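Local coordinates for methylmalonate-semialdehyde dehydrogenase (Oceanimonas doudoroffii, PDB 4ZZ7), which catalyses the NAD-dependent, CoA-acylating oxidation of methylmalonate semialdehyde, as a member of the aldehyde dehydrogenase family, at residues L88-A100 / S316-T328. Numbering follows the deposited sequence.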
loop_
_atom_site.group_PDB
_atom_site.type_symbol
_atom_site.label_atom_id
_atom_site.label_comp_id
_atom_site.label_asym_id
_atom_site.label_seq_id
_atom_site.Cartn_x
_atom_site.Cartn_y
_atom_site.Cartn_z
ATOM N N LEU A 88 4.989 -13.580 -37.452
ATOM C CA LEU A 88 3.568 -13.236 -37.619
ATOM C C LEU A 88 3.258 -11.748 -37.454
ATOM O O LEU A 88 2.263 -11.248 -37.992
ATOM C CB LEU A 88 2.700 -14.036 -36.635
ATOM C CG LEU A 88 2.013 -15.345 -37.091
ATOM C CD1 LEU A 88 2.845 -16.203 -38.035
ATOM C CD2 LEU A 88 1.600 -16.164 -35.872
ATOM N N ILE A 89 4.063 -11.055 -36.657
ATOM C CA ILE A 89 3.981 -9.592 -36.563
ATOM C C ILE A 89 4.615 -8.955 -37.799
ATOM O O ILE A 89 4.030 -8.077 -38.388
ATOM C CB ILE A 89 4.663 -9.036 -35.297
ATOM C CG1 ILE A 89 3.879 -9.404 -34.023
ATOM C CG2 ILE A 89 4.798 -7.522 -35.390
ATOM C CD1 ILE A 89 4.688 -9.199 -32.748
ATOM N N GLY A 90 5.810 -9.392 -38.176
ATOM C CA GLY A 90 6.493 -8.868 -39.363
ATOM C C GLY A 90 5.736 -9.119 -40.659
ATOM O O GLY A 90 5.846 -8.363 -41.615
ATOM N N GLU A 91 4.949 -10.178 -40.699
ATOM C CA GLU A 91 4.284 -10.560 -41.933
ATOM C C GLU A 91 3.104 -9.640 -42.281
ATOM O O GLU A 91 2.778 -9.472 -43.471
ATOM C CB GLU A 91 3.820 -12.023 -41.834
ATOM C CG GLU A 91 3.337 -12.649 -43.136
ATOM C CD GLU A 91 3.181 -14.160 -43.023
ATOM O OE1 GLU A 91 3.870 -14.899 -43.750
ATOM O OE2 GLU A 91 2.390 -14.634 -42.192
ATOM N N GLU A 92 2.466 -9.062 -41.257
ATOM C CA GLU A 92 1.203 -8.317 -41.428
ATOM C C GLU A 92 1.304 -6.842 -41.031
ATOM O O GLU A 92 0.725 -5.992 -41.689
ATOM C CB GLU A 92 0.060 -8.988 -40.663
ATOM C CG GLU A 92 -0.250 -10.413 -41.105
ATOM C CD GLU A 92 -1.302 -11.117 -40.245
ATOM O OE1 GLU A 92 -2.038 -11.965 -40.771
ATOM O OE2 GLU A 92 -1.381 -10.851 -39.026
ATOM N N HIS A 93 2.003 -6.545 -39.946
ATOM C CA HIS A 93 2.374 -5.170 -39.600
ATOM C C HIS A 93 3.600 -4.666 -40.404
ATOM O O HIS A 93 3.617 -3.520 -40.861
ATOM C CB HIS A 93 2.691 -5.100 -38.115
ATOM C CG HIS A 93 3.073 -3.738 -37.634
ATOM N ND1 HIS A 93 4.289 -3.160 -37.907
ATOM C CD2 HIS A 93 2.413 -2.867 -36.846
ATOM C CE1 HIS A 93 4.348 -1.979 -37.324
ATOM N NE2 HIS A 93 3.225 -1.780 -36.668
ATOM N N GLY A 94 4.635 -5.508 -40.504
ATOM C CA GLY A 94 5.827 -5.219 -41.291
ATOM C C GLY A 94 7.095 -4.963 -40.501
ATOM O O GLY A 94 8.191 -4.843 -41.092
ATOM N N LYS A 95 6.961 -4.908 -39.174
ATOM C CA LYS A 95 8.075 -4.459 -38.308
ATOM C C LYS A 95 9.175 -5.502 -38.173
ATOM O O LYS A 95 8.916 -6.704 -38.198
ATOM C CB LYS A 95 7.610 -3.967 -36.924
ATOM C CG LYS A 95 6.910 -4.980 -36.055
ATOM C CD LYS A 95 6.669 -4.431 -34.655
ATOM C CE LYS A 95 5.536 -3.419 -34.589
ATOM N NZ LYS A 95 5.195 -3.073 -33.182
ATOM N N ILE A 96 10.408 -5.038 -38.035
ATOM C CA ILE A 96 11.517 -5.957 -38.231
ATOM C C ILE A 96 11.800 -6.661 -36.892
ATOM O O ILE A 96 11.362 -6.200 -35.842
ATOM C CB ILE A 96 12.740 -5.337 -38.997
ATOM C CG1 ILE A 96 13.868 -4.935 -38.059
ATOM C CG2 ILE A 96 12.328 -4.209 -39.956
ATOM C CD1 ILE A 96 15.049 -5.892 -38.134
ATOM N N ALA A 97 12.472 -7.812 -36.971
ATOM C CA ALA A 97 12.724 -8.695 -35.821
ATOM C C ALA A 97 12.876 -7.962 -34.484
ATOM O O ALA A 97 12.122 -8.214 -33.554
ATOM C CB ALA A 97 13.944 -9.557 -36.083
ATOM N N HIS A 98 13.833 -7.047 -34.389
ATOM C CA HIS A 98 14.105 -6.383 -33.107
ATOM C C HIS A 98 12.920 -5.576 -32.559
ATOM O O HIS A 98 12.712 -5.592 -31.354
ATOM C CB HIS A 98 15.341 -5.487 -33.181
ATOM C CG HIS A 98 15.151 -4.274 -34.028
ATOM N ND1 HIS A 98 15.582 -4.208 -35.332
ATOM C CD2 HIS A 98 14.545 -3.095 -33.773
ATOM C CE1 HIS A 98 15.272 -3.030 -35.838
ATOM N NE2 HIS A 98 14.627 -2.343 -34.919
ATOM N N ASP A 99 12.162 -4.875 -33.408
ATOM C CA ASP A 99 10.977 -4.143 -32.939
ATOM C C ASP A 99 9.898 -5.108 -32.494
ATOM O O ASP A 99 9.194 -4.834 -31.542
ATOM C CB ASP A 99 10.375 -3.220 -34.006
ATOM C CG ASP A 99 10.976 -1.824 -33.996
ATOM O OD1 ASP A 99 11.008 -1.191 -32.913
ATOM O OD2 ASP A 99 11.381 -1.338 -35.089
ATOM N N ALA A 100 9.733 -6.219 -33.198
ATOM C CA ALA A 100 8.742 -7.229 -32.792
ATOM C C ALA A 100 9.148 -7.858 -31.446
ATOM O O ALA A 100 8.333 -7.970 -30.551
ATOM C CB ALA A 100 8.571 -8.292 -33.880
ATOM N N SER A 316 10.941 -6.840 -43.435
ATOM C CA SER A 316 11.326 -7.595 -42.238
ATOM C C SER A 316 12.188 -8.831 -42.551
ATOM O O SER A 316 12.863 -9.344 -41.679
ATOM C CB SER A 316 10.074 -8.037 -41.496
ATOM O OG SER A 316 9.305 -8.884 -42.335
ATOM N N THR A 317 12.146 -9.307 -43.794
ATOM C CA THR A 317 12.980 -10.426 -44.251
ATOM C C THR A 317 14.470 -10.140 -44.082
ATOM O O THR A 317 15.254 -11.024 -43.747
ATOM C CB THR A 317 12.689 -10.759 -45.720
ATOM O OG1 THR A 317 12.781 -9.562 -46.507
ATOM C CG2 THR A 317 11.289 -11.385 -45.859
ATOM N N ASP A 318 14.847 -8.894 -44.308
ATOM C CA ASP A 318 16.183 -8.434 -44.002
ATOM C C ASP A 318 16.099 -7.920 -42.586
ATOM O O ASP A 318 15.500 -6.877 -42.337
ATOM C CB ASP A 318 16.613 -7.340 -45.003
ATOM C CG ASP A 318 18.047 -6.809 -44.771
ATOM O OD1 ASP A 318 18.874 -7.480 -44.124
ATOM O OD2 ASP A 318 18.358 -5.709 -45.264
ATOM N N SER A 319 16.657 -8.681 -41.647
ATOM C CA SER A 319 16.973 -8.129 -40.330
ATOM C C SER A 319 17.971 -7.019 -40.576
ATOM O O SER A 319 18.489 -6.882 -41.689
ATOM C CB SER A 319 17.594 -9.182 -39.434
ATOM O OG SER A 319 16.626 -10.134 -39.085
ATOM N N GLY A 320 18.246 -6.200 -39.578
ATOM C CA GLY A 320 19.275 -5.176 -39.762
ATOM C C GLY A 320 18.748 -3.920 -40.397
ATOM O O GLY A 320 19.385 -2.883 -40.301
ATOM N N ASN A 321 17.596 -4.005 -41.059
ATOM C CA ASN A 321 16.789 -2.816 -41.345
ATOM C C ASN A 321 16.364 -2.124 -40.054
ATOM O O ASN A 321 15.997 -2.785 -39.087
ATOM C CB ASN A 321 15.541 -3.172 -42.157
ATOM C CG ASN A 321 15.843 -3.378 -43.622
ATOM O OD1 ASN A 321 16.586 -2.601 -44.231
ATOM N ND2 ASN A 321 15.241 -4.402 -44.211
ATOM N N ASP A 322 16.423 -0.795 -40.045
ATOM C CA ASP A 322 15.986 -0.021 -38.883
ATOM C C ASP A 322 14.456 -0.055 -38.712
ATOM O O ASP A 322 13.947 -0.252 -37.597
ATOM C CB ASP A 322 16.517 1.404 -38.955
ATOM C CG ASP A 322 17.983 1.474 -38.617
ATOM O OD1 ASP A 322 18.297 1.362 -37.421
ATOM O OD2 ASP A 322 18.827 1.625 -39.536
ATOM N N PHE A 323 13.721 0.103 -39.807
ATOM C CA PHE A 323 12.280 -0.017 -39.724
ATOM C C PHE A 323 11.634 -0.507 -41.003
ATOM O O PHE A 323 12.263 -0.546 -42.045
ATOM C CB PHE A 323 11.645 1.284 -39.203
ATOM C CG PHE A 323 12.026 2.513 -39.959
ATOM C CD1 PHE A 323 13.108 3.280 -39.564
ATOM C CD2 PHE A 323 11.283 2.924 -41.045
ATOM C CE1 PHE A 323 13.447 4.427 -40.259
ATOM C CE2 PHE A 323 11.612 4.073 -41.729
ATOM C CZ PHE A 323 12.690 4.824 -41.338
ATOM N N GLY A 324 10.372 -0.903 -40.886
ATOM C CA GLY A 324 9.627 -1.519 -41.980
ATOM C C GLY A 324 8.677 -0.590 -42.704
ATOM O O GLY A 324 8.787 0.631 -42.627
ATOM N N PRO A 325 7.723 -1.167 -43.422
ATOM C CA PRO A 325 6.790 -0.326 -44.105
ATOM C C PRO A 325 5.726 0.193 -43.177
ATOM O O PRO A 325 5.582 -0.230 -42.030
ATOM C CB PRO A 325 6.162 -1.260 -45.138
ATOM C CG PRO A 325 6.215 -2.622 -44.506
ATOM C CD PRO A 325 7.377 -2.598 -43.538
ATOM N N VAL A 326 4.965 1.115 -43.712
ATOM C CA VAL A 326 3.775 1.572 -43.073
ATOM C C VAL A 326 2.677 0.524 -43.303
ATOM O O VAL A 326 2.805 -0.363 -44.132
ATOM C CB VAL A 326 3.479 2.994 -43.567
ATOM C CG1 VAL A 326 2.115 3.100 -44.253
ATOM C CG2 VAL A 326 3.717 3.987 -42.425
ATOM N N ILE A 327 1.619 0.620 -42.524
ATOM C CA ILE A 327 0.630 -0.463 -42.415
ATOM C C ILE A 327 -0.212 -0.713 -43.679
ATOM O O ILE A 327 -0.471 -1.875 -44.017
ATOM C CB ILE A 327 -0.258 -0.271 -41.138
ATOM C CG1 ILE A 327 -1.167 -1.474 -40.881
ATOM C CG2 ILE A 327 -1.110 0.987 -41.235
ATOM C CD1 ILE A 327 -0.438 -2.722 -40.457
ATOM N N THR A 328 -0.640 0.363 -44.345
ATOM C CA THR A 328 -1.491 0.280 -45.551
ATOM C C THR A 328 -1.111 1.334 -46.569
ATOM O O THR A 328 -0.463 2.323 -46.234
ATOM C CB THR A 328 -3.008 0.466 -45.238
ATOM O OG1 THR A 328 -3.265 1.785 -44.737
ATOM C CG2 THR A 328 -3.519 -0.569 -44.229
HETATM O O HOH W 1 -1.111 -4.880 -43.467
#
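Ile96 makes the most extensive apolar contact, its side chain set into the curve of loop 316-328. CG1 and CD1 lie against the backbone around Asn321, with CD1 3.7 Å from Ser319 CA, while the CG2 branch turns the other way, 3.9 Å from Phe323 C and close to Asn321 CB. Ser316 packs through CB, which sits 3.7 Å from both Gly94 O and Lys95 O.

At the other end Pro325 brings CD to 3.4 Å from Gly94 O. Gly94 leaves the helical conformation with positive phi (110°), and its alpha carbon lies against CD and CG of the proline ring. Ile327, CG1 anti to the backbone N (chi1 -172°), extends CD1 to 3.8 Å from His93 CA. The contact thus joins the turn between helices 82-92 and 97-115 to the long connection from helix 296-308 to helix 329-344, in the aldehyde dehydrogenase fold. Ile327 also lies about 4 Å, side chain to side chain, from the NAD-binding residues Phe151 and Arg179, placing this end beside the cofactor pocket.

Polar contacts are sparse. One water donates to Glu92 O (2.8 Å) and to Ile327 O, bridging the two backbones. The His98 ring presents its edge to the loop, Asn321 O and Asp322 O both lying near the ring plane, with CE1 3.3 Å from Asn321 O. Outside the pair, Gly324 O accepts a hydrogen bond from Ser279 OG, and Ile327 N donates to Glu281 OE2.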